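Diphosphomevalonate decarboxylase, putative (Trypanosoma brucei, PDB 2HKE) probably catalyses the ATP-dependent decarboxylation of (R)-5-diphosphomevalonate to isopentenyl diphosphate, a precursor of isoprenoids and sterols. Local coordinates at residues Cys120-Ser123 with Ala124-Arg128; Gly161-Pro164 with Asp165-Cys169; Met213-Arg216 with Ile217-Val221. The protein carries 1 engineered substitution. All blocks are in the same frame, centred on the assembly; numbering follows the deposited sequence.

In the fold
All three contacts are local, each joining neighbouring parts of one continuous piece of chain, and they follow in series, none enclosing or crossing another. Contact 1 comes first, one stretch of helix 114-130, which lies between strands 5-15 and 48-55 and helices 76-86 and 136-143. Contact 2 closes the loop between the antiparallel strands 155-159 and 170-175; its centre is about 21 Å from that of contact 1. Contact 3, in the first turns of helix 213-234, belongs to the C-terminal domain, yet through Arg216 it reaches the backbone carbonyl of Lys18 in the N-terminal one. The three illustrate regular helix, folded loop and widened helix.

Contact 1 (Cys120-Ser123 with Ala124-Arg128); sequences CAMS and AALIR
Ala124 stands one turn beyond Cys120 in helix 114-130, and Ala124 N donates to Cys120 O at 3.0 Å, the first of four successive i to i+4 bonds. Its methyl group packs on Val136 of the neighbouring helix 136-143. Ala125 repeats the pattern, with Ala125 N bonded to Ala121 O at 3.0 Å. Here the two methyl groups pack on the sheet: Ala121 meets Ala10 and Thr50, while Ala125 meets Val8 and Val52, so that two short side chains face strands 5-15 and 48-55. Leu126 N then binds Met122 O at 2.9 Å, and the two side chains run side by side in the same direction. Their closest approach is Met122 CG to Leu126 CD1, 3.7 Å; it arises because Met122 CG lies anti to its N (chi1 -172°) and Leu126 CG close to its own N (chi1 -75°), which swings both chains along one flank, against helix 76-86. With Ile127, whose N reaches Ser123 O at 3.0 Å, polar and apolar groups mix: Ile127 CD1 lies 3.4 Å from Ser123 OG. The hydroxyl has its polar partner elsewhere, in Val136 O. The chemistry is therefore that of a largely buried stretch of helix: the main chain satisfies these four carbonyls internally, the side chains supply mostly hydrocarbon to sheet and helices, and the buried serine hydroxyl pairs with a carbonyl of the adjoining helix.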
loop_
_atom_site.group_PDB
_atom_site.type_symbol
_atom_site.label_atom_id
_atom_site.label_comp_id
_atom_site.label_asym_id
_atom_site.label_seq_id
_atom_site.Cartn_x
_atom_site.Cartn_y
_atom_site.Cartn_z
ATOM N N CYS A 120 10.208 3.111 0.170
ATOM C CA CYS A 120 10.641 2.429 -1.064
ATOM C C CYS A 120 11.437 3.396 -1.953
ATOM O O CYS A 120 12.511 3.058 -2.439
ATOM C CB CYS A 120 9.473 1.882 -1.795
ATOM S SG CYS A 120 9.928 0.829 -3.173
ATOM N N ALA A 121 10.919 4.596 -2.172
ATOM C CA ALA A 121 11.642 5.567 -3.009
ATOM C C ALA A 121 13.008 5.891 -2.393
ATOM O O ALA A 121 14.018 6.001 -3.110
ATOM C CB ALA A 121 10.788 6.818 -3.194
ATOM N N MET A 122 13.062 6.053 -1.074
ATOM C CA MET A 122 14.330 6.346 -0.402
ATOM C C MET A 122 15.322 5.186 -0.504
ATOM O O MET A 122 16.522 5.381 -0.728
ATOM C CB MET A 122 14.062 6.685 1.057
ATOM C CG MET A 122 15.255 7.168 1.783
ATOM S SD MET A 122 14.939 7.437 3.520
ATOM C CE MET A 122 13.467 8.463 3.488
ATOM N N SER A 123 14.828 3.978 -0.267
ATOM C CA SER A 123 15.649 2.752 -0.456
ATOM C C SER A 123 16.304 2.711 -1.842
ATOM O O SER A 123 17.528 2.545 -1.969
ATOM C CB SER A 123 14.800 1.463 -0.305
ATOM O OG SER A 123 15.572 0.350 -0.737
ATOM N N ALA A 124 15.498 2.883 -2.878
ATOM C CA ALA A 124 16.009 2.788 -4.251
ATOM C C ALA A 124 17.017 3.903 -4.572
ATOM O O ALA A 124 18.030 3.636 -5.185
ATOM C CB ALA A 124 14.869 2.809 -5.282
ATOM N N ALA A 125 16.745 5.129 -4.110
ATOM C CA ALA A 125 17.649 6.268 -4.335
ATOM C C ALA A 125 18.971 6.047 -3.612
ATOM O O ALA A 125 20.029 6.300 -4.173
ATOM C CB ALA A 125 16.979 7.603 -3.877
ATOM N N LEU A 126 18.922 5.563 -2.373
ATOM C CA LEU A 126 20.109 5.348 -1.589
ATOM C C LEU A 126 20.981 4.246 -2.178
ATOM O O LEU A 126 22.202 4.360 -2.198
ATOM C CB LEU A 126 19.765 5.000 -0.146
ATOM C CG LEU A 126 19.306 6.161 0.717
ATOM C CD1 LEU A 126 18.660 5.660 2.013
ATOM C CD2 LEU A 126 20.487 7.107 0.965
ATOM N N ILE A 127 20.353 3.171 -2.617
ATOM C CA ILE A 127 21.074 2.006 -3.127
ATOM C C ILE A 127 21.807 2.445 -4.418
ATOM O O ILE A 127 22.939 2.073 -4.609
ATOM C CB ILE A 127 20.132 0.818 -3.393
ATOM C CG1 ILE A 127 19.771 0.114 -2.077
ATOM C CG2 ILE A 127 20.761 -0.207 -4.346
ATOM C CD1 ILE A 127 18.505 -0.717 -2.189
ATOM N N ARG A 128 21.164 3.230 -5.254
ATOM C CA ARG A 128 21.813 3.696 -6.482
ATOM C C ARG A 128 22.986 4.600 -6.141
ATOM O O ARG A 128 24.109 4.370 -6.604
ATOM C CB ARG A 128 20.857 4.379 -7.428
ATOM C CG ARG A 128 21.542 4.686 -8.766
ATOM C CD ARG A 128 20.652 5.021 -9.848
ATOM N NE ARG A 128 20.081 3.842 -10.461
ATOM C CZ ARG A 128 19.349 3.880 -11.555
ATOM N NH1 ARG A 128 19.085 5.037 -12.161
ATOM N NH2 ARG A 128 18.856 2.760 -12.021
#

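Contact 2 (Gly161-Pro164 with Asp165-Cys169); sequences GEKP and DGSDC
Asp168 reaches back across the loop to Glu162 and Lys163 and binds two consecutive backbone N-H groups. Glu162 N meets Asp168 OD2 at 2.9 Å in a nearly straight bond (175°), and Lys163 N meets OD1 of the same carboxylate at 3.1 Å. Both arrive on the syn side, somewhat out of the carboxylate plane. The first torsion of Asp168 makes this possible: at 63° it sets CG between the backbone N and the carbonyl carbon, folded over its own main chain. Gly161, whose phi is positive, lays its CA over one face of the carboxylate, 3.3 Å from Asp168 OD1. A water further fixes the group, donating to Asp168 OD1 at 2.7 Å and to Lys163 O at 2.6 Å. Two N-H groups and a water probably favour the ionised form.

The chain of Lys163 is extended beyond CG and crosses the aspartate obliquely; its CD comes to 3.2 Å from Ser167 OG, whereas its ammonium group touches neither aspartate. In Asp165 a chi1 of 71° turns the carboxylate back over its own backbone, where OD1 meets Ser167. Asp165 OD1 accepts from Ser167 OG at 2.8 Å on its syn side; the bond from Ser167 N, at 3.0 Å and from above the carboxylate plane, makes an Asx turn. Gly166 N bonds to Lys163 O and Cys169 N to Gly166 O, closing two type I beta turns that share Gly166. The two turns and the Asx turn make up the connection of the hairpin between the antiparallel strands 155-159 and 170-175.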
loop_
_atom_site.group_PDB
_atom_site.type_symbol
_atom_site.label_atom_id
_atom_site.label_comp_id
_atom_site.label_asym_id
_atom_site.label_seq_id
_atom_site.Cartn_x
_atom_site.Cartn_y
_atom_site.Cartn_z
ATOM N N GLY A 161 10.151 -15.455 4.819
ATOM C CA GLY A 161 11.474 -16.011 5.096
ATOM C C GLY A 161 11.475 -16.838 6.370
ATOM O O GLY A 161 10.484 -16.876 7.155
ATOM N N GLU A 162 12.573 -17.543 6.558
ATOM C CA GLU A 162 12.774 -18.289 7.787
ATOM C C GLU A 162 14.089 -17.976 8.510
ATOM O O GLU A 162 14.292 -18.424 9.632
ATOM C CB GLU A 162 12.653 -19.786 7.484
ATOM C CG GLU A 162 13.582 -20.314 6.415
ATOM C CD GLU A 162 13.466 -21.839 6.227
ATOM O OE1 GLU A 162 12.442 -22.414 6.646
ATOM O OE2 GLU A 162 14.393 -22.459 5.643
ATOM N N LYS A 163 14.948 -17.157 7.908
ATOM C CA LYS A 163 16.255 -16.860 8.479
ATOM C C LYS A 163 16.199 -15.693 9.453
ATOM O O LYS A 163 15.677 -14.594 9.127
ATOM C CB LYS A 163 17.264 -16.572 7.366
ATOM C CG LYS A 163 17.479 -17.779 6.468
ATOM C CD LYS A 163 18.497 -17.508 5.347
ATOM C CE LYS A 163 18.761 -18.802 4.568
ATOM N NZ LYS A 163 19.844 -18.630 3.552
ATOM N N PRO A 164 16.691 -15.920 10.681
ATOM C CA PRO A 164 16.668 -14.867 11.689
ATOM C C PRO A 164 17.385 -13.586 11.323
ATOM O O PRO A 164 17.073 -12.548 11.902
ATOM C CB PRO A 164 17.347 -15.530 12.908
ATOM C CG PRO A 164 17.090 -16.935 12.730
ATOM C CD PRO A 164 17.203 -17.178 11.253
ATOM N N ASP A 165 18.330 -13.653 10.381
ATOM C CA ASP A 165 18.993 -12.426 9.932
ATOM C C ASP A 165 18.241 -11.640 8.842
ATOM O O ASP A 165 18.680 -10.573 8.440
ATOM C CB ASP A 165 20.424 -12.693 9.485
ATOM C CG ASP A 165 20.529 -13.469 8.179
ATOM O OD1 ASP A 165 19.520 -13.895 7.578
ATOM O OD2 ASP A 165 21.699 -13.662 7.737
ATOM N N GLY A 166 17.132 -12.182 8.370
ATOM C CA GLY A 166 16.269 -11.476 7.426
ATOM C C GLY A 166 16.703 -11.623 5.965
ATOM O O GLY A 166 16.093 -11.028 5.082
ATOM N N SER A 167 17.749 -12.431 5.707
ATOM C CA SER A 167 18.351 -12.520 4.365
ATOM C C SER A 167 17.454 -13.171 3.324
ATOM O O SER A 167 17.729 -13.054 2.131
ATOM C CB SER A 167 19.720 -13.232 4.423
ATOM O OG SER A 167 19.521 -14.552 4.852
ATOM N N ASP A 168 16.376 -13.829 3.740
ATOM C CA ASP A 168 15.368 -14.345 2.828
ATOM C C ASP A 168 13.979 -13.690 3.009
ATOM O O ASP A 168 12.977 -14.170 2.499
ATOM C CB ASP A 168 15.255 -15.859 2.946
ATOM C CG ASP A 168 14.797 -16.323 4.310
ATOM O OD1 ASP A 168 14.781 -15.522 5.266
ATOM O OD2 ASP A 168 14.476 -17.534 4.436
ATOM N N CYS A 169 13.931 -12.608 3.760
ATOM C CA CYS A 169 12.679 -11.904 3.990
ATOM C C CYS A 169 12.582 -10.749 2.968
ATOM O O CYS A 169 13.173 -9.661 3.139
ATOM C CB CYS A 169 12.636 -11.408 5.431
ATOM S SG CYS A 169 11.134 -10.614 5.925
HETATM O O HOH W 1 13.882 -14.035 7.274
#

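Contact 3 (Met213-Arg216 with Ile217-Val221); sequences MKKR and ISETV
Met213-Arg216 and Ile217-Val221 meet as successive turns at the start of helix 213-234, in the C-terminal domain, where a regular alpha helix widens into a pi-type turn. The first turn is ordinary, with Ile217 N bonded to Met213 O and Ser218 N to Lys214 O. The widening begins at Lys215, whose carbonyl oxygen is shared: Glu219 N reaches Lys215 O at 2.9 Å as an alpha helix requires, and Thr220 N reaches it at 3.1 Å, one residue further on. At Arg216 O the i to i+5 bond prevails: Val221 N donates to it at 2.9 Å, almost straight (172°), beside a weak bond from Thr220 N.

Two side-chain pairs keep the four-residue spacing. Met213 CE and Ile217 CD1 come within 4.1 Å, both residues packing on Leu207 of helix 199-209. On the exposed flank Lys215 and Glu219 run alongside each other; Lys215 CE lies 3.8 Å from Glu219 OE2, but the charged atoms, Lys215 NZ and Glu219 OE2, remain 5.2 Å apart.

The buried Arg216 takes the five-residue spacing instead and meets Val221. Its chain is extended from CG to NE, then twists (chi4 68°) to present a face of the guanidinium to that valine. NH1 forms a salt bridge with Glu247 of helix 237-256 and NH2 a hydrogen bond to Lys18 O, fixing the plane. Over the centre of that plane sits Val221 CG2, 3.4 Å from Arg216 CZ.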
loop_
_atom_site.group_PDB
_atom_site.type_symbol
_atom_site.label_atom_id
_atom_site.label_comp_id
_atom_site.label_asym_id
_atom_site.label_seq_id
_atom_site.Cartn_x
_atom_site.Cartn_y
_atom_site.Cartn_z
ATOM N N MET A 213 -5.232 -14.782 15.881
ATOM C CA MET A 213 -3.947 -14.723 15.192
ATOM C C MET A 213 -3.271 -16.082 14.993
ATOM O O MET A 213 -2.675 -16.332 13.957
ATOM C CB MET A 213 -3.022 -13.732 15.897
ATOM C CG MET A 213 -3.489 -12.302 15.708
ATOM S SD MET A 213 -3.242 -11.734 14.054
ATOM C CE MET A 213 -1.444 -11.484 14.146
ATOM N N LYS A 214 -3.376 -16.992 15.968
ATOM C CA LYS A 214 -2.721 -18.278 15.831
ATOM C C LYS A 214 -3.108 -19.078 14.596
ATOM O O LYS A 214 -2.226 -19.625 13.879
ATOM C CB LYS A 214 -3.002 -19.125 17.088
ATOM C CG LYS A 214 -2.222 -20.451 17.166
ATOM C CD LYS A 214 -2.697 -21.221 18.404
ATOM C CE LYS A 214 -2.103 -22.588 18.500
ATOM N NZ LYS A 214 -0.653 -22.491 18.877
ATOM N N LYS A 215 -4.422 -19.208 14.380
ATOM C CA LYS A 215 -4.969 -19.958 13.272
ATOM C C LYS A 215 -4.701 -19.188 11.977
ATOM O O LYS A 215 -4.431 -19.793 10.953
ATOM C CB LYS A 215 -6.470 -20.185 13.401
ATOM C CG LYS A 215 -7.014 -21.059 12.294
ATOM C CD LYS A 215 -8.460 -21.517 12.569
ATOM C CE LYS A 215 -9.443 -20.830 11.628
ATOM N NZ LYS A 215 -10.094 -19.690 12.228
ATOM N N ARG A 216 -4.743 -17.870 12.054
ATOM C CA ARG A 216 -4.436 -17.032 10.850
ATOM C C ARG A 216 -3.041 -17.330 10.298
ATOM O O ARG A 216 -2.882 -17.536 9.103
ATOM C CB ARG A 216 -4.625 -15.557 11.157
ATOM C CG ARG A 216 -4.151 -14.646 10.013
ATOM C CD ARG A 216 -4.413 -13.202 10.258
ATOM N NE ARG A 216 -3.819 -12.454 9.150
ATOM C CZ ARG A 216 -4.245 -12.487 7.891
ATOM N NH1 ARG A 216 -5.355 -13.134 7.538
ATOM N NH2 ARG A 216 -3.567 -11.795 6.976
ATOM N N ILE A 217 -2.047 -17.341 11.180
ATOM C CA ILE A 217 -0.660 -17.506 10.811
ATOM C C ILE A 217 -0.395 -18.922 10.397
ATOM O O ILE A 217 0.282 -19.194 9.412
ATOM C CB ILE A 217 0.252 -17.090 11.995
ATOM C CG1 ILE A 217 0.079 -15.580 12.221
ATOM C CG2 ILE A 217 1.716 -17.528 11.776
ATOM C CD1 ILE A 217 0.607 -15.034 13.533
ATOM N N SER A 218 -0.961 -19.864 11.151
ATOM C CA SER A 218 -0.646 -21.248 10.907
ATOM C C SER A 218 -1.370 -21.841 9.712
ATOM O O SER A 218 -0.788 -22.611 8.955
ATOM C CB SER A 218 -1.015 -22.061 12.151
ATOM O OG SER A 218 -0.547 -23.369 11.964
ATOM N N GLU A 219 -2.647 -21.525 9.556
ATOM C CA GLU A 219 -3.487 -22.166 8.562
ATOM C C GLU A 219 -3.973 -21.207 7.473
ATOM O O GLU A 219 -3.893 -21.535 6.316
ATOM C CB GLU A 219 -4.688 -22.803 9.277
ATOM C CG GLU A 219 -5.729 -23.438 8.361
ATOM C CD GLU A 219 -6.922 -24.024 9.102
ATOM O OE1 GLU A 219 -6.855 -25.191 9.548
ATOM O OE2 GLU A 219 -7.919 -23.320 9.152
ATOM N N THR A 220 -4.482 -20.048 7.843
ATOM C CA THR A 220 -5.348 -19.300 6.928
ATOM C C THR A 220 -4.498 -18.625 5.857
ATOM O O THR A 220 -4.783 -18.701 4.679
ATOM C CB THR A 220 -6.181 -18.256 7.661
ATOM O OG1 THR A 220 -6.916 -18.892 8.735
ATOM C CG2 THR A 220 -7.184 -17.572 6.724
ATOM N N VAL A 221 -3.467 -17.918 6.283
ATOM C CA VAL A 221 -2.660 -17.182 5.252
ATOM C C VAL A 221 -2.050 -18.163 4.277
ATOM O O VAL A 221 -2.152 -17.959 3.072
ATOM C CB VAL A 221 -1.652 -16.233 5.857
ATOM C CG1 VAL A 221 -0.671 -15.679 4.765
ATOM C CG2 VAL A 221 -2.394 -15.076 6.564
#